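PDB 6KBC: CghA from Chaetomium globosum, which is a two-domain, mainly beta-stranded protein of the calycin clan and holds the ligand WK1 in a pocket. Local coordinates for residues 66-71 with 100-105; 81-86 with 196-201; 273-278 with 339-344. All coordinates share one frame; numbering follows the deposited sequence.

Interaction 1. Residues 66-71 with 100-105; sequences FFRDGS and SVVTSD. With WK1 ((2S)-3-[(2S,4E)-4-[[(1R,2S,4aR,6S,8R,8aS)-2-[(E)-but-2-en-2-yl]-6,8-dimethyl-1,2,4a,5,6,7,8,8a-octahydronaphthalen-1-yl]-oxidanyl-methylidene]-3,5-bis(oxidanylidene)pyrrolidin-2-yl]-2-methyl-2-oxidanyl-propanoic acid), chain B.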
loop_
_atom_site.group_PDB
_atom_site.type_symbol
_atom_site.label_atom_id
_atom_site.label_comp_id
_atom_site.label_asym_id
_atom_site.label_seq_id
_atom_site.Cartn_x
_atom_site.Cartn_y
_atom_site.Cartn_z
ATOM N N PHE A 66 -6.264 4.570 5.623
ATOM C CA PHE A 66 -7.130 5.687 5.961
ATOM C C PHE A 66 -7.488 6.410 4.668
ATOM O O PHE A 66 -6.604 6.932 3.979
ATOM C CB PHE A 66 -6.445 6.635 6.938
ATOM C CG PHE A 66 -6.168 6.024 8.288
ATOM C CD1 PHE A 66 -5.030 5.260 8.497
ATOM C CD2 PHE A 66 -7.042 6.223 9.353
ATOM C CE1 PHE A 66 -4.758 4.702 9.755
ATOM C CE2 PHE A 66 -6.777 5.670 10.609
ATOM C CZ PHE A 66 -5.637 4.908 10.804
ATOM N N PHE A 67 -8.779 6.439 4.349
ATOM C CA PHE A 67 -9.274 6.956 3.084
ATOM C C PHE A 67 -10.045 8.256 3.279
ATOM O O PHE A 67 -10.851 8.381 4.206
ATOM C CB PHE A 67 -10.212 5.954 2.404
ATOM C CG PHE A 67 -9.525 4.775 1.779
ATOM C CD1 PHE A 67 -8.509 4.952 0.853
ATOM C CD2 PHE A 67 -9.937 3.484 2.078
ATOM C CE1 PHE A 67 -7.896 3.853 0.248
ATOM C CE2 PHE A 67 -9.333 2.386 1.478
ATOM C CZ PHE A 67 -8.313 2.572 0.562
ATOM N N ARG A 68 -9.794 9.210 2.387
ATOM C CA ARG A 68 -10.748 10.255 2.029
ATOM C C ARG A 68 -11.056 10.051 0.549
ATOM O O ARG A 68 -10.207 10.329 -0.304
ATOM C CB ARG A 68 -10.180 11.648 2.287
ATOM C CG ARG A 68 -9.993 12.017 3.751
ATOM C CD ARG A 68 -9.221 13.306 3.816
ATOM N NE ARG A 68 -9.203 13.901 5.146
ATOM C CZ ARG A 68 -8.792 15.141 5.384
ATOM N NH1 ARG A 68 -8.378 15.896 4.374
ATOM N NH2 ARG A 68 -8.791 15.630 6.619
ATOM N N ASP A 69 -12.247 9.544 0.247
ATOM C CA ASP A 69 -12.642 9.207 -1.122
ATOM C C ASP A 69 -13.847 10.064 -1.505
ATOM O O ASP A 69 -14.975 9.797 -1.071
ATOM C CB ASP A 69 -12.947 7.714 -1.246
ATOM C CG ASP A 69 -13.132 7.259 -2.696
ATOM O OD1 ASP A 69 -13.314 8.116 -3.586
ATOM O OD2 ASP A 69 -13.099 6.033 -2.947
ATOM N N GLY A 70 -13.602 11.086 -2.329
ATOM C CA GLY A 70 -14.679 11.978 -2.726
ATOM C C GLY A 70 -15.779 11.257 -3.478
ATOM O O GLY A 70 -16.964 11.518 -3.268
ATOM N N SER A 71 -15.405 10.304 -4.330
ATOM C CA SER A 71 -16.394 9.625 -5.162
ATOM C C SER A 71 -17.358 8.746 -4.381
ATOM O O SER A 71 -18.399 8.372 -4.927
ATOM C CB SER A 71 -15.711 8.770 -6.223
ATOM O OG SER A 71 -14.922 7.751 -5.631
ATOM N N SER A 100 -12.967 13.343 9.434
ATOM C CA SER A 100 -11.563 13.093 9.145
ATOM C C SER A 100 -10.807 14.394 9.302
ATOM O O SER A 100 -11.052 15.345 8.554
ATOM C CB SER A 100 -11.355 12.545 7.731
ATOM O OG SER A 100 -9.964 12.404 7.481
ATOM N N VAL A 101 -9.874 14.433 10.242
ATOM C CA VAL A 101 -9.068 15.622 10.459
ATOM C C VAL A 101 -7.600 15.236 10.432
ATOM O O VAL A 101 -7.193 14.257 11.069
ATOM C CB VAL A 101 -9.443 16.338 11.774
ATOM C CG1 VAL A 101 -9.197 15.453 12.978
ATOM C CG2 VAL A 101 -8.652 17.622 11.902
ATOM N N VAL A 102 -6.810 15.993 9.679
ATOM C CA VAL A 102 -5.364 15.833 9.654
ATOM C C VAL A 102 -4.737 17.165 10.019
ATOM O O VAL A 102 -5.091 18.202 9.448
ATOM C CB VAL A 102 -4.857 15.353 8.285
ATOM C CG1 VAL A 102 -3.336 15.205 8.319
ATOM C CG2 VAL A 102 -5.527 14.041 7.920
ATOM N N THR A 103 -3.817 17.134 10.971
ATOM C CA THR A 103 -3.092 18.314 11.394
ATOM C C THR A 103 -1.606 18.080 11.193
ATOM O O THR A 103 -1.118 16.957 11.323
ATOM C CB THR A 103 -3.378 18.640 12.860
ATOM O OG1 THR A 103 -2.824 17.609 13.685
ATOM C CG2 THR A 103 -4.875 18.722 13.106
ATOM N N SER A 104 -0.891 19.146 10.860
ATOM C CA SER A 104 0.560 19.115 10.772
ATOM C C SER A 104 1.100 20.227 11.658
ATOM O O SER A 104 0.754 21.397 11.465
ATOM C CB SER A 104 1.032 19.282 9.328
ATOM O OG SER A 104 2.434 19.140 9.244
ATOM N N ASP A 105 1.938 19.862 12.627
ATOM C CA ASP A 105 2.466 20.797 13.616
ATOM C C ASP A 105 3.832 21.295 13.173
ATOM O O ASP A 105 4.763 20.499 13.011
ATOM C CB ASP A 105 2.572 20.149 14.996
ATOM C CG ASP A 105 1.225 19.800 15.585
ATOM O OD1 ASP A 105 0.215 20.427 15.190
ATOM O OD2 ASP A 105 1.180 18.905 16.456
HETATM O O WK1 B . -11.921 -3.059 1.589
HETATM C C17 WK1 B . -10.772 -3.306 1.853
HETATM O O1 WK1 B . -10.428 -3.665 2.944
HETATM C C19 WK1 B . -9.730 -3.182 0.818
HETATM O O2 WK1 B . -10.251 -2.896 -0.435
HETATM C C18 WK1 B . -9.031 -4.499 0.676
HETATM C C20 WK1 B . -8.885 -2.037 1.304
HETATM C C22 WK1 B . -7.582 -2.006 0.615
HETATM N N WK1 B . -6.578 -1.074 1.092
HETATM C C21 WK1 B . -6.028 -0.446 0.058
HETATM O O5 WK1 B . -5.069 0.438 0.202
HETATM C C23 WK1 B . -7.579 -1.762 -0.809
HETATM O O4 WK1 B . -8.347 -2.364 -1.694
HETATM C C24 WK1 B . -6.612 -0.813 -1.241
HETATM C C16 WK1 B . -6.340 -0.383 -2.609
HETATM O O3 WK1 B . -7.028 -0.915 -3.543
HETATM C C9 WK1 B . -5.218 0.523 -2.899
HETATM C C8 WK1 B . -4.050 -0.500 -2.980
HETATM C C12 WK1 B . -4.009 -1.653 -1.998
HETATM C C13 WK1 B . -3.310 -1.615 -0.886
HETATM C C90 WK1 B . -3.296 -2.764 0.064
HETATM C C14 WK1 B . -4.783 -2.891 -2.277
HETATM C C7 WK1 B . -3.956 -1.135 -4.334
HETATM C C6 WK1 B . -3.902 -0.365 -5.389
HETATM C C3 WK1 B . -4.227 1.080 -5.190
HETATM C C4 WK1 B . -5.345 1.313 -4.194
HETATM C C5 WK1 B . -5.354 2.796 -3.880
HETATM C C11 WK1 B . -6.550 3.138 -3.049
HETATM C C2 WK1 B . -4.399 1.906 -6.438
HETATM C C1 WK1 B . -4.159 3.319 -6.007
HETATM C C10 WK1 B . -4.060 4.312 -7.117
HETATM C C WK1 B . -5.282 3.702 -5.093
#

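Interaction 2. Residues 81-86 with 196-201; sequences INAAWS and LTFHID. With WK1 ((2S)-3-[(2S,4E)-4-[[(1R,2S,4aR,6S,8R,8aS)-2-[(E)-but-2-en-2-yl]-6,8-dimethyl-1,2,4a,5,6,7,8,8a-octahydronaphthalen-1-yl]-oxidanyl-methylidene]-3,5-bis(oxidanylidene)pyrrolidin-2-yl]-2-methyl-2-oxidanyl-propanoic acid), chain B.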
loop_
_atom_site.group_PDB
_atom_site.type_symbol
_atom_site.label_atom_id
_atom_site.label_comp_id
_atom_site.label_asym_id
_atom_site.label_seq_id
_atom_site.Cartn_x
_atom_site.Cartn_y
_atom_site.Cartn_z
ATOM N N ILE A 81 -9.540 -1.897 7.095
ATOM C CA ILE A 81 -8.645 -2.698 7.918
ATOM C C ILE A 81 -8.696 -4.149 7.477
ATOM O O ILE A 81 -9.778 -4.709 7.273
ATOM C CB ILE A 81 -8.999 -2.595 9.415
ATOM C CG1 ILE A 81 -8.953 -1.142 9.875
ATOM C CG2 ILE A 81 -8.027 -3.438 10.232
ATOM C CD1 ILE A 81 -9.817 -0.874 11.109
ATOM N N ASN A 82 -7.525 -4.769 7.378
ATOM C CA ASN A 82 -7.444 -6.195 7.105
ATOM C C ASN A 82 -6.410 -6.816 8.028
ATOM O O ASN A 82 -5.333 -6.252 8.229
ATOM C CB ASN A 82 -7.069 -6.465 5.649
ATOM C CG ASN A 82 -8.172 -6.073 4.698
ATOM O OD1 ASN A 82 -9.101 -6.842 4.481
ATOM N ND2 ASN A 82 -8.099 -4.857 4.156
ATOM N N ALA A 83 -6.724 -8.000 8.545
ATOM C CA ALA A 83 -5.836 -8.684 9.471
ATOM C C ALA A 83 -5.877 -10.173 9.177
ATOM O O ALA A 83 -6.932 -10.708 8.822
ATOM C CB ALA A 83 -6.246 -8.420 10.933
ATOM N N ALA A 84 -4.727 -10.832 9.315
ATOM C CA ALA A 84 -4.612 -12.256 9.043
ATOM C C ALA A 84 -3.766 -12.910 10.124
ATOM O O ALA A 84 -2.793 -12.320 10.600
ATOM C CB ALA A 84 -3.988 -12.522 7.664
ATOM N N TRP A 85 -4.133 -14.134 10.496
ATOM C CA TRP A 85 -3.373 -14.947 11.438
ATOM C C TRP A 85 -2.995 -16.255 10.759
ATOM O O TRP A 85 -3.764 -16.789 9.961
ATOM C CB TRP A 85 -4.183 -15.292 12.696
ATOM C CG TRP A 85 -4.479 -14.174 13.645
ATOM C CD1 TRP A 85 -3.884 -13.951 14.865
ATOM C CD2 TRP A 85 -5.463 -13.141 13.484
ATOM N NE1 TRP A 85 -4.433 -12.840 15.455
ATOM C CE2 TRP A 85 -5.414 -12.333 14.640
ATOM C CE3 TRP A 85 -6.382 -12.822 12.476
ATOM C CZ2 TRP A 85 -6.238 -11.224 14.810
ATOM C CZ3 TRP A 85 -7.198 -11.720 12.643
ATOM C CH2 TRP A 85 -7.121 -10.928 13.805
ATOM N N SER A 86 -1.832 -16.794 11.128
ATOM C CA SER A 86 -1.359 -18.033 10.512
ATOM C C SER A 86 -2.340 -19.185 10.701
ATOM O O SER A 86 -2.316 -20.141 9.920
ATOM C CB SER A 86 0.007 -18.424 11.085
ATOM O OG SER A 86 -0.054 -18.536 12.498
ATOM N N LEU A 196 -3.032 -5.582 19.312
ATOM C CA LEU A 196 -4.373 -5.319 18.837
ATOM C C LEU A 196 -5.310 -6.383 19.374
ATOM O O LEU A 196 -4.912 -7.533 19.578
ATOM C CB LEU A 196 -4.430 -5.320 17.286
ATOM C CG LEU A 196 -3.815 -4.128 16.552
ATOM C CD1 LEU A 196 -3.678 -4.486 15.079
ATOM C CD2 LEU A 196 -4.679 -2.897 16.706
ATOM N N THR A 197 -6.565 -5.989 19.572
ATOM C CA THR A 197 -7.614 -6.916 19.966
ATOM C C THR A 197 -8.761 -6.778 18.985
ATOM O O THR A 197 -9.267 -5.671 18.771
ATOM C CB THR A 197 -8.090 -6.657 21.402
ATOM O OG1 THR A 197 -6.964 -6.721 22.276
ATOM C CG2 THR A 197 -9.110 -7.701 21.825
ATOM N N PHE A 198 -9.144 -7.901 18.377
ATOM C CA PHE A 198 -10.204 -7.957 17.381
ATOM C C PHE A 198 -11.376 -8.742 17.946
ATOM O O PHE A 198 -11.188 -9.784 18.584
ATOM C CB PHE A 198 -9.746 -8.655 16.096
ATOM C CG PHE A 198 -8.583 -7.994 15.409
ATOM C CD1 PHE A 198 -7.293 -8.179 15.872
ATOM C CD2 PHE A 198 -8.777 -7.238 14.260
ATOM C CE1 PHE A 198 -6.217 -7.597 15.224
ATOM C CE2 PHE A 198 -7.709 -6.652 13.614
ATOM C CZ PHE A 198 -6.427 -6.830 14.101
ATOM N N HIS A 199 -12.581 -8.265 17.686
ATOM C CA HIS A 199 -13.782 -8.980 18.087
ATOM C C HIS A 199 -14.256 -9.808 16.899
ATOM O O HIS A 199 -14.534 -9.261 15.827
ATOM C CB HIS A 199 -14.838 -8.002 18.607
ATOM C CG HIS A 199 -14.366 -7.211 19.799
ATOM N ND1 HIS A 199 -13.412 -6.216 19.708
ATOM C CD2 HIS A 199 -14.692 -7.294 21.112
ATOM C CE1 HIS A 199 -13.180 -5.713 20.908
ATOM N NE2 HIS A 199 -13.947 -6.347 21.777
ATOM N N ILE A 200 -14.299 -11.120 17.078
ATOM C CA ILE A 200 -14.706 -12.054 15.993
ATOM C C ILE A 200 -16.174 -12.425 16.198
ATOM O O ILE A 200 -16.518 -12.868 17.294
ATOM C CB ILE A 200 -13.820 -13.307 16.045
ATOM C CG1 ILE A 200 -12.353 -12.976 16.335
ATOM C CG2 ILE A 200 -13.988 -14.149 14.793
ATOM C CD1 ILE A 200 -11.605 -12.394 15.165
ATOM N N ASP A 201 -16.997 -12.251 15.168
ATOM C CA ASP A 201 -18.431 -12.621 15.265
ATOM C C ASP A 201 -18.561 -14.132 15.490
ATOM O O ASP A 201 -18.271 -14.876 14.550
ATOM C CB ASP A 201 -19.207 -12.124 14.051
ATOM C CG ASP A 201 -19.364 -10.616 14.010
ATOM O OD1 ASP A 201 -18.590 -9.929 14.699
ATOM O OD2 ASP A 201 -20.257 -10.140 13.285
HETATM O O WK1 B . -11.921 -3.059 1.589
HETATM C C17 WK1 B . -10.772 -3.306 1.853
HETATM O O1 WK1 B . -10.428 -3.665 2.944
HETATM C C19 WK1 B . -9.730 -3.182 0.818
HETATM O O2 WK1 B . -10.251 -2.896 -0.435
HETATM C C18 WK1 B . -9.031 -4.499 0.676
HETATM C C20 WK1 B . -8.885 -2.037 1.304
HETATM C C22 WK1 B . -7.582 -2.006 0.615
HETATM N N WK1 B . -6.578 -1.074 1.092
HETATM C C21 WK1 B . -6.028 -0.446 0.058
HETATM O O5 WK1 B . -5.069 0.438 0.202
HETATM C C23 WK1 B . -7.579 -1.762 -0.809
HETATM O O4 WK1 B . -8.347 -2.364 -1.694
HETATM C C24 WK1 B . -6.612 -0.813 -1.241
HETATM C C16 WK1 B . -6.340 -0.383 -2.609
HETATM O O3 WK1 B . -7.028 -0.915 -3.543
HETATM C C9 WK1 B . -5.218 0.523 -2.899
HETATM C C8 WK1 B . -4.050 -0.500 -2.980
HETATM C C12 WK1 B . -4.009 -1.653 -1.998
HETATM C C13 WK1 B . -3.310 -1.615 -0.886
HETATM C C90 WK1 B . -3.296 -2.764 0.064
HETATM C C14 WK1 B . -4.783 -2.891 -2.277
HETATM C C7 WK1 B . -3.956 -1.135 -4.334
HETATM C C6 WK1 B . -3.902 -0.365 -5.389
HETATM C C3 WK1 B . -4.227 1.080 -5.190
HETATM C C4 WK1 B . -5.345 1.313 -4.194
HETATM C C5 WK1 B . -5.354 2.796 -3.880
HETATM C C11 WK1 B . -6.550 3.138 -3.049
HETATM C C2 WK1 B . -4.399 1.906 -6.438
HETATM C C1 WK1 B . -4.159 3.319 -6.007
HETATM C C10 WK1 B . -4.060 4.312 -7.117
HETATM C C WK1 B . -5.282 3.702 -5.093
#

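Interaction 3. Residues 273-278 with 339-344; sequences AALYRD and WSFDLR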
loop_
_atom_site.group_PDB
_atom_site.type_symbol
_atom_site.label_atom_id
_atom_site.label_comp_id
_atom_site.label_asym_id
_atom_site.label_seq_id
_atom_site.Cartn_x
_atom_site.Cartn_y
_atom_site.Cartn_z
ATOM N N ALA A 273 8.038 1.645 -7.299
ATOM C CA ALA A 273 8.516 0.463 -6.600
ATOM C C ALA A 273 9.954 0.681 -6.180
ATOM O O ALA A 273 10.663 1.538 -6.717
ATOM C CB ALA A 273 8.428 -0.802 -7.467
ATOM N N ALA A 274 10.399 -0.150 -5.248
ATOM C CA ALA A 274 11.761 -0.034 -4.767
ATOM C C ALA A 274 12.227 -1.391 -4.274
ATOM O O ALA A 274 11.457 -2.132 -3.653
ATOM C CB ALA A 274 11.866 1.008 -3.645
ATOM N N LEU A 275 13.485 -1.708 -4.556
ATOM C CA LEU A 275 14.146 -2.858 -3.968
ATOM C C LEU A 275 15.335 -2.355 -3.158
ATOM O O LEU A 275 16.110 -1.521 -3.635
ATOM C CB LEU A 275 14.608 -3.851 -5.018
ATOM C CG LEU A 275 15.360 -5.062 -4.478
ATOM C CD1 LEU A 275 14.425 -5.980 -3.684
ATOM C CD2 LEU A 275 16.019 -5.808 -5.636
ATOM N N TYR A 276 15.459 -2.851 -1.941
ATOM C CA TYR A 276 16.572 -2.520 -1.071
ATOM C C TYR A 276 17.324 -3.799 -0.774
ATOM O O TYR A 276 16.736 -4.878 -0.746
ATOM C CB TYR A 276 16.093 -1.889 0.222
ATOM C CG TYR A 276 15.273 -0.649 0.034
ATOM C CD1 TYR A 276 13.901 -0.729 -0.165
ATOM C CD2 TYR A 276 15.865 0.620 0.100
ATOM C CE1 TYR A 276 13.138 0.409 -0.331
ATOM C CE2 TYR A 276 15.107 1.764 -0.064
ATOM C CZ TYR A 276 13.748 1.653 -0.280
ATOM O OH TYR A 276 12.979 2.777 -0.433
ATOM N N ARG A 277 18.632 -3.677 -0.584
ATOM C CA ARG A 277 19.451 -4.765 -0.074
ATOM C C ARG A 277 20.197 -4.229 1.137
ATOM O O ARG A 277 20.977 -3.282 1.011
ATOM C CB ARG A 277 20.425 -5.284 -1.129
ATOM C CG ARG A 277 21.138 -6.570 -0.710
ATOM C CD ARG A 277 22.200 -6.987 -1.724
ATOM N NE ARG A 277 22.351 -8.444 -1.776
ATOM C CZ ARG A 277 23.000 -9.174 -0.867
ATOM N NH1 ARG A 277 23.580 -8.594 0.182
ATOM N NH2 ARG A 277 23.077 -10.491 -1.012
ATOM N N ASP A 278 19.929 -4.812 2.299
ATOM C CA ASP A 278 20.465 -4.318 3.572
ATOM C C ASP A 278 20.248 -2.821 3.723
ATOM O O ASP A 278 21.117 -2.092 4.198
ATOM C CB ASP A 278 21.940 -4.661 3.722
ATOM C CG ASP A 278 22.169 -6.138 3.841
ATOM O OD1 ASP A 278 21.514 -6.762 4.703
ATOM O OD2 ASP A 278 23.011 -6.666 3.082
ATOM N N TRP A 339 17.504 -8.718 -9.981
ATOM C CA TRP A 339 17.024 -9.598 -8.936
ATOM C C TRP A 339 15.653 -10.111 -9.348
ATOM O O TRP A 339 14.844 -9.359 -9.900
ATOM C CB TRP A 339 16.943 -8.875 -7.606
ATOM C CG TRP A 339 18.230 -8.227 -7.190
ATOM C CD1 TRP A 339 19.169 -8.733 -6.326
ATOM C CD2 TRP A 339 18.718 -6.948 -7.608
ATOM N NE1 TRP A 339 20.215 -7.842 -6.187
ATOM C CE2 TRP A 339 19.955 -6.733 -6.948
ATOM C CE3 TRP A 339 18.227 -5.955 -8.463
ATOM C CZ2 TRP A 339 20.708 -5.572 -7.134
ATOM C CZ3 TRP A 339 18.971 -4.789 -8.621
ATOM C CH2 TRP A 339 20.202 -4.617 -7.972
ATOM N N SER A 340 15.402 -11.388 -9.096
ATOM C CA SER A 340 14.114 -11.992 -9.414
ATOM C C SER A 340 13.584 -12.676 -8.173
ATOM O O SER A 340 14.318 -13.416 -7.505
ATOM C CB SER A 340 14.232 -13.005 -10.559
ATOM O OG SER A 340 12.939 -13.310 -11.034
ATOM N N PHE A 341 12.324 -12.412 -7.849
ATOM C CA PHE A 341 11.683 -13.026 -6.703
ATOM C C PHE A 341 10.354 -13.602 -7.131
ATOM O O PHE A 341 9.615 -12.987 -7.908
ATOM C CB PHE A 341 11.457 -12.027 -5.551
ATOM C CG PHE A 341 12.709 -11.342 -5.114
ATOM C CD1 PHE A 341 13.533 -11.925 -4.157
ATOM C CD2 PHE A 341 13.083 -10.133 -5.678
ATOM C CE1 PHE A 341 14.707 -11.282 -3.740
ATOM C CE2 PHE A 341 14.253 -9.500 -5.270
ATOM C CZ PHE A 341 15.062 -10.088 -4.312
ATOM N N ASP A 342 10.049 -14.775 -6.608
ATOM C CA ASP A 342 8.729 -15.354 -6.767
ATOM C C ASP A 342 7.977 -15.145 -5.472
ATOM O O ASP A 342 8.484 -15.475 -4.388
ATOM C CB ASP A 342 8.815 -16.835 -7.130
ATOM C CG ASP A 342 9.151 -17.036 -8.602
ATOM O OD1 ASP A 342 9.333 -16.019 -9.320
ATOM O OD2 ASP A 342 9.198 -18.193 -9.046
ATOM N N LEU A 343 6.800 -14.560 -5.579
ATOM C CA LEU A 343 5.946 -14.291 -4.432
ATOM C C LEU A 343 4.735 -15.189 -4.602
ATOM O O LEU A 343 3.855 -14.899 -5.418
ATOM C CB LEU A 343 5.550 -12.825 -4.373
ATOM C CG LEU A 343 6.598 -11.868 -3.786
ATOM C CD1 LEU A 343 7.849 -11.830 -4.618
ATOM C CD2 LEU A 343 5.973 -10.511 -3.749
ATOM N N ARG A 344 4.690 -16.289 -3.863
ATOM C CA ARG A 344 3.655 -17.287 -4.093
ATOM C C ARG A 344 2.613 -17.203 -2.998
ATOM O O ARG A 344 2.951 -17.081 -1.816
ATOM C CB ARG A 344 4.252 -18.694 -4.209
ATOM C CG ARG A 344 5.148 -18.769 -5.434
ATOM C CD ARG A 344 5.828 -20.119 -5.602
ATOM N NE ARG A 344 6.613 -20.120 -6.830
ATOM C CZ ARG A 344 6.117 -20.421 -8.028
ATOM N NH1 ARG A 344 4.829 -20.745 -8.159
ATOM N NH2 ARG A 344 6.908 -20.389 -9.095
#

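Interaction 1. Residues 66-71 with 100-105
Hydrogen bonding from Arg-68 to Ser-100 carries this contact. The NE of Arg-68 donates to the OG of Ser-100 over 2.9 Å with an N-H...O angle of 174°, and the hydroxyl lies practically in the guanidinium plane. The same guanidinium reaches further along the strand: NH2 of Arg-68 makes a second, weak bond to the backbone O of Ser-100 at 3.0 Å. NH1 is taken by Ser-8 OG of strand 6-10. The side chain runs extended from CG to NE, with CG anti to the carbonyl carbon (chi1 -69°), and this length lets arginine bridge strand axes that approach only to 9.3 Å and cross at 110°. A shorter residue such as Ser-100 then suits the receiving end: its hydroxyl meets the edge of the cation in its plane, while its carbonyl O lies off the plane and is met only weakly.

Apolar contact completes the site. Val-102, two residues on and so with its CB toward the same segment, places CG2 over one face of the guanidinium, 3.9 Å from NH2 of Arg-68. Trp-118 of strand 113-119 touches both Arg-68 and Ser-100.

Ligand contact belongs to the alternate residue. Phe-67 turns away from 100-105, and its CE1 approaches C11 of WK1 at 3.6 Å, obliquely to the ring; its carbonyl is held by Trp-118 NE1.

Chemically, the dipoles of two serine hydroxyls and a carbonyl probably stabilise the charge of a buried arginine, and the straight, in-plane NE bond together with the NH1 bond to Ser-8 restrains the rotation of the guanidinium behind the strand that presents Phe-67 to the ligand.

Interaction 2. Residues 81-86 with 196-201
The six-membered ring of Trp-85 points its edge at one face of Phe-198 in a T-shaped pair, with planes at 81° and centroids 4.9 Å apart. With CG of Trp-85 anti to the carbonyl carbon (chi1 -70°), the leading atoms are CZ2 and CH2. CH2 stands over the Phe-198 ring, offset toward its rim, and CZ2 comes 3.4 Å from CD1 of Phe-198. At the far end of the phenyl, CE2 and CZ of Phe-198 each lie 3.5 Å from CB of Ala-83, which approaches obliquely; alanine suits this spot because its single methyl fits beside the ring. Trp-91 makes a further edge-to-face pair with Phe-198. The polar NE1 of Trp-85 is satisfied by the carbonyl of Arg-213, and Lys-212 forms a cation-pi contact with the indole.

Asn-82, next to Ala-83 in the strand, has its CB turned the other way. Its ND2 donates to O1 of WK1 at 2.9 Å (160°), while OD1 is tied to Ser-92 OG, fixing which end of the amide faces the ligand.

Alternation of this kind is general to beta strands; in this calycin-clan N-terminal domain it directs Ala-83 and Trp-85 to strand 181-200 and Asn-82 to the WK1 pocket.

Interaction 3. Residues 273-278 with 339-344
Leu-275 meets Trp-339 and Phe-341 with its two methyl groups, and its route can be traced atom by atom. CB leaves strand 269-277 in the direction of 339-344. CG then lies trans to the backbone N (chi1 178°), which carries the branch outward into the gap between the strands, and there it divides. CD2 lies over one face of the indole of Trp-339, 3.3 Å above its plane and offset toward the rim. It comes 3.5 Å from CD2 of Trp-339 and 3.6 Å from the neighbouring CE3, and also touches CG and CB of that residue. CD1 takes the other direction and reaches CE2 of Phe-341 at 3.9 Å, obliquely to the phenyl. A branched leucine suits the place because one residue can fill the angle between two aromatic side chains that come from alternate positions of the facing strand.

The surroundings are of the same kind. Phe-329 and Val-282 both touch Leu-275 and Trp-339, and Tyr-252 packs edge-to-face with Phe-341 while its ring also meets Trp-339. The hydroxyl of Tyr-252 accepts from NE of Arg-277, whose NH2 pairs with Glu-380 and whose NH1 lies 3.5 Å from OD2 of Asp-278, so charge appears where the apolar layer ends.

No hydrogen bond joins the two segments; they are strands packed through side chains across an apolar interior, as expected inside the mainly antiparallel beta structure of a C-terminal calycin-clan domain.

Overall arrangement
From the N terminus the chain runs through 66-71 and 81-86, which lie on consecutive, hydrogen-bonded strands. It then returns at 100-105 to close interaction 1 around 28 residues, and at 196-201 to close interaction 2 around 109. Because the segments alternate, these two loops cross. Both tie parts of the N-terminal domain, and both include a residue that touches WK1, although their centres are 24 Å apart. Interaction 3 follows in series, closing 60 residues within the C-terminal domain, on the opposite side of the chain's centre from interaction 1. WK1 links the halves, being hydrogen-bonded to Asn-82 and also to Lys-352 and Asn-364.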